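Local coordinates for protein colicin B (Escherichia coli, PDB 1RH1) that kills Escherichia coli and closely related bacteria by forming channels that depolarize the cytoplasmic membrane and dissipate cellular energy, at residues V88-P93 and L227-M232; L64-I69 and M142-L147. All coordinates share one frame; numbering follows the deposited sequence.

Contact 1: V88-P93 and L227-M232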
# COMPACT_ATOMS: atom_id res chain seq x y z
N VAL A 88 -27.71 -15.67 16.26
CA VAL A 88 -27.36 -14.73 17.33
C VAL A 88 -28.46 -13.69 17.54
O VAL A 88 -29.21 -13.40 16.61
CB VAL A 88 -26.05 -14.00 17.01
CG1 VAL A 88 -24.97 -15.01 16.73
CG2 VAL A 88 -26.17 -13.16 15.77
N SER A 89 -28.59 -13.12 18.74
CA SER A 89 -29.52 -12.02 18.97
C SER A 89 -28.82 -10.66 18.86
O SER A 89 -27.74 -10.47 19.40
CB SER A 89 -30.14 -12.13 20.37
OG SER A 89 -31.22 -11.22 20.59
N VAL A 90 -29.39 -9.68 18.15
CA VAL A 90 -28.84 -8.32 18.07
C VAL A 90 -29.52 -7.47 19.16
O VAL A 90 -30.75 -7.43 19.27
CB VAL A 90 -29.12 -7.77 16.65
CG1 VAL A 90 -28.61 -6.39 16.48
CG2 VAL A 90 -28.30 -8.52 15.65
N HIS A 91 -28.73 -6.84 20.05
CA HIS A 91 -29.30 -5.98 21.08
C HIS A 91 -28.72 -4.57 21.03
O HIS A 91 -27.65 -4.32 20.47
CB HIS A 91 -29.05 -6.58 22.46
CG HIS A 91 -29.83 -5.94 23.61
ND1 HIS A 91 -29.63 -4.74 24.17
CD2 HIS A 91 -30.89 -6.53 24.26
CE1 HIS A 91 -30.53 -4.61 25.12
NE2 HIS A 91 -31.28 -5.68 25.18
N SER A 92 -29.49 -3.62 21.57
CA SER A 92 -29.18 -2.20 21.64
C SER A 92 -28.02 -1.97 22.59
O SER A 92 -27.67 -2.91 23.31
CB SER A 92 -30.40 -1.48 22.13
OG SER A 92 -30.52 -0.23 21.47
N PRO A 93 -27.34 -0.81 22.68
CA PRO A 93 -26.35 -0.56 23.71
C PRO A 93 -26.74 -0.92 25.13
O PRO A 93 -27.79 -0.55 25.67
CB PRO A 93 -26.04 0.91 23.52
CG PRO A 93 -25.95 0.97 22.03
CD PRO A 93 -27.20 0.18 21.62
N LEU A 227 -29.86 -13.52 12.29
CA LEU A 227 -29.91 -12.42 13.24
C LEU A 227 -31.33 -12.24 13.76
O LEU A 227 -32.27 -11.98 13.02
CB LEU A 227 -29.41 -11.16 12.55
CG LEU A 227 -27.99 -11.25 12.04
CD1 LEU A 227 -27.83 -10.45 10.77
CD2 LEU A 227 -27.07 -10.81 13.15
N SER A 228 -31.50 -12.44 15.06
CA SER A 228 -32.78 -12.28 15.71
C SER A 228 -32.81 -10.88 16.31
O SER A 228 -32.30 -10.59 17.40
CB SER A 228 -32.92 -13.36 16.75
OG SER A 228 -34.15 -13.26 17.45
N VAL A 229 -33.44 -9.99 15.54
CA VAL A 229 -33.52 -8.57 15.89
C VAL A 229 -34.76 -8.17 16.65
O VAL A 229 -34.95 -6.99 16.93
CB VAL A 229 -33.46 -7.67 14.65
CG1 VAL A 229 -32.23 -8.04 13.83
CG2 VAL A 229 -34.76 -7.76 13.87
N GLY A 230 -35.60 -9.16 16.96
CA GLY A 230 -36.87 -8.96 17.63
C GLY A 230 -36.82 -8.22 18.95
O GLY A 230 -37.35 -7.13 19.08
N GLN A 231 -36.13 -8.80 19.93
CA GLN A 231 -36.10 -8.27 21.28
C GLN A 231 -34.81 -7.54 21.61
O GLN A 231 -34.08 -7.78 22.58
CB GLN A 231 -36.35 -9.43 22.23
CG GLN A 231 -35.42 -10.61 22.08
CD GLN A 231 -35.82 -11.72 23.03
OE1 GLN A 231 -35.80 -11.59 24.26
NE2 GLN A 231 -36.19 -12.83 22.38
N MET A 232 -34.67 -6.54 20.75
CA MET A 232 -33.54 -5.66 20.77
C MET A 232 -33.48 -4.77 22.00
O MET A 232 -32.39 -4.41 22.43
CB MET A 232 -33.58 -4.84 19.49
CG MET A 232 -32.31 -4.05 19.33
SD MET A 232 -31.75 -4.09 17.63
CE MET A 232 -30.16 -3.47 18.05

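Contact 2: L64-I69 and M142-L147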
# COMPACT_ATOMS: atom_id res chain seq x y z
N LEU A 64 -25.58 -10.23 20.74
CA LEU A 64 -24.66 -9.28 20.17
C LEU A 64 -24.91 -7.82 20.54
O LEU A 64 -25.64 -7.10 19.83
CB LEU A 64 -24.73 -9.52 18.69
CG LEU A 64 -23.53 -10.08 17.96
CD1 LEU A 64 -22.82 -11.14 18.77
CD2 LEU A 64 -24.05 -10.58 16.63
N PHE A 65 -24.32 -7.41 21.70
CA PHE A 65 -24.32 -6.02 22.18
C PHE A 65 -23.14 -5.33 21.51
O PHE A 65 -22.07 -5.95 21.36
CB PHE A 65 -24.03 -5.87 23.65
CG PHE A 65 -24.92 -6.66 24.55
CD1 PHE A 65 -24.41 -7.79 25.19
CD2 PHE A 65 -26.23 -6.26 24.77
CE1 PHE A 65 -25.23 -8.53 26.04
CE2 PHE A 65 -27.05 -7.00 25.63
CZ PHE A 65 -26.55 -8.13 26.27
N PRO A 66 -23.22 -4.06 21.06
CA PRO A 66 -22.13 -3.43 20.32
C PRO A 66 -20.93 -3.15 21.20
O PRO A 66 -21.02 -2.76 22.37
CB PRO A 66 -22.78 -2.20 19.70
CG PRO A 66 -23.99 -1.89 20.54
CD PRO A 66 -24.43 -3.24 21.05
N GLY A 67 -19.82 -3.57 20.58
CA GLY A 67 -18.50 -3.46 21.15
C GLY A 67 -18.08 -4.66 21.96
O GLY A 67 -16.89 -4.84 22.19
N ILE A 68 -19.02 -5.50 22.43
CA ILE A 68 -18.69 -6.68 23.23
C ILE A 68 -18.53 -7.98 22.40
O ILE A 68 -19.49 -8.57 21.90
CB ILE A 68 -19.80 -6.84 24.35
CG1 ILE A 68 -19.80 -5.64 25.30
CG2 ILE A 68 -19.51 -8.04 25.22
CD1 ILE A 68 -20.91 -5.59 26.38
N ILE A 69 -17.26 -8.43 22.31
CA ILE A 69 -16.86 -9.66 21.61
C ILE A 69 -17.46 -10.91 22.21
O ILE A 69 -17.52 -11.10 23.43
CB ILE A 69 -15.33 -9.85 21.63
CG1 ILE A 69 -14.63 -8.65 21.07
CG2 ILE A 69 -14.96 -11.04 20.77
CD1 ILE A 69 -13.11 -8.77 21.18
N MET A 142 -17.32 -12.64 17.12
CA MET A 142 -18.01 -11.60 16.42
C MET A 142 -18.13 -10.37 17.29
O MET A 142 -18.32 -10.46 18.50
CB MET A 142 -19.39 -12.09 16.00
CG MET A 142 -19.35 -13.16 14.92
SD MET A 142 -20.94 -13.80 14.36
CE MET A 142 -20.26 -14.82 13.11
N VAL A 143 -17.97 -9.21 16.65
CA VAL A 143 -18.07 -7.90 17.29
C VAL A 143 -19.03 -7.08 16.47
O VAL A 143 -19.07 -7.14 15.25
CB VAL A 143 -16.78 -7.05 17.29
CG1 VAL A 143 -16.73 -6.33 18.62
CG2 VAL A 143 -15.53 -7.88 17.06
N THR A 144 -19.79 -6.26 17.17
CA THR A 144 -20.83 -5.49 16.54
C THR A 144 -20.68 -4.02 16.82
O THR A 144 -20.11 -3.62 17.83
CB THR A 144 -22.11 -6.18 17.06
OG1 THR A 144 -22.43 -6.97 15.92
CG2 THR A 144 -23.29 -5.35 17.50
N GLN A 145 -21.13 -3.22 15.86
CA GLN A 145 -21.18 -1.76 15.98
C GLN A 145 -22.36 -1.15 15.23
O GLN A 145 -22.65 -1.53 14.09
CB GLN A 145 -19.97 -1.10 15.39
CG GLN A 145 -18.63 -1.24 16.05
CD GLN A 145 -18.44 -0.32 17.23
OE1 GLN A 145 -18.95 -0.58 18.31
NE2 GLN A 145 -17.70 0.77 17.05
N GLN A 146 -23.06 -0.18 15.83
CA GLN A 146 -24.09 0.58 15.15
C GLN A 146 -23.53 1.32 13.91
O GLN A 146 -22.34 1.67 13.93
CB GLN A 146 -24.67 1.58 16.12
CG GLN A 146 -25.50 0.95 17.22
CD GLN A 146 -25.72 1.90 18.38
OE1 GLN A 146 -26.84 2.19 18.81
NE2 GLN A 146 -24.61 2.38 18.94
N LEU A 147 -24.32 1.58 12.85
CA LEU A 147 -23.81 2.16 11.61
C LEU A 147 -22.97 3.41 11.79
O LEU A 147 -21.83 3.52 11.32
CB LEU A 147 -24.92 2.53 10.65
CG LEU A 147 -24.43 3.02 9.28
CD1 LEU A 147 -23.99 1.84 8.46
CD2 LEU A 147 -25.51 3.76 8.54

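Contact 1: V88-P93 and L227-M232
Two neighbouring parallel strands of a mixed beta sheet, 87-90 and 225-228, meet here through Val88 and Leu227, Ser89 and Ser228, and stay in touch beyond the ends of both strands. The ladder starts with Ser228 N giving its hydrogen to Val88 O at 2.9 Å, and Val90 N returns to Ser228 O at 3.1 Å. That same carbonyl oxygen also takes a weak bond from Ser89 OG, a hydroxyl swung away from its own backbone N (chi1 -171°). On the face that carries Val88 and Leu227, Leu227 CD2 touches both valines, 3.6 Å from Val88 CG2 and from Val90 CG2. Strand 87-90 is an inner strand of the sheet, for strand 62-64 runs parallel along its other edge, while strand 213-216 pairs antiparallel with 225-228. Past the paired residues, the 227-232 chain turns through Val229 and Gly230 and comes back to the 88-93 segment at Met232. There Ser92 N bonds to Met232 O at 3.1 Å, nearly straight at the hydrogen (169°). Met232 O also stands 3.0 Å above the imidazole plane of His91, over the ring centre. The ring is fixed at both nitrogens: ND1 bonds to Ser92 O in the ring plane, NE2 to Thr234 O. Met232, its chain bent at chi2 (138°), lays its side chain alongside Val90, bringing CE to 3.7 Å from Val90 CG1.

Contact 2: L64-I69 and M142-L147
A buried connection between two strands of the mixed sheet packs here against a third: segment 64-69 links strand 62-64 to strand 70-73 and comes up to the edge of strand 139-146. Its middle is a type II beta turn from Phe65 to Ile68, with Pro66 and Gly67 at the two corner positions and the positive phi (90°) expected of the second corner in this turn. Strand 70-73 then pairs antiparallel with 139-146, so the turn lies just ahead of the point where the two chains join as regular sheet. Thr144 is the centre of the contact. Its carbonyl oxygen, Thr144 O, accepts Gly67 N at 2.8 Å, a short bond that is bent at the hydrogen (145°), and the same oxygen receives a CA-H...O contact from Pro66 CA. CB of Thr144 is directed at segment 64-69, and its two branches meet different neighbours. Thr144 CG2 packs 3.6 Å from Pro66 CA and 3.7 Å from Leu64 O, whereas the Leu64 and Thr144 side chains cross at about a right angle, with Leu64 CG 3.9 Å from Thr144 OG1. In the pyrrolidine ring of Pro66, which also reaches Pro93, Pro66 CB lies 3.6 Å from Thr144 O. Phe65 has its CB directed away from 142-147, and its ring meets that of His91 edge-to-face. Farther along, Val143 CG1 lies 3.9 Å from Gly67 O, and strand 281-286 borders the other edge of 139-146 through backbone bonds to Val143 and Gln145. The Ile69 side chain, with CG1 set beside its backbone N (chi1 -55°), crosses Val143 obliquely and brings CG1 to 4.0 Å from Val143 CG1.

Overall arrangement
The two contacts lie about 11 Å apart, centre to centre, and both reach the same mixed sheet, ahead of the long helix 291-340 in the chain. Their segments alternate along the sequence: 64-69, 88-93, 142-147, 227-232. Leu64 joins them directly. Leu64 O lies 3.1 Å from His91 N, a probable hydrogen bond, and Leu64 CD2 packs 3.4 Å from Val88 CG2. Leu64, the end of strand 62-64, thus pairs with 88-93; the chain then leaves that strand to meet 142-147. Just beyond Leu64, Pro66 CD packs 3.4 Å from His91 O, a further touch between contact 1 and contact 2.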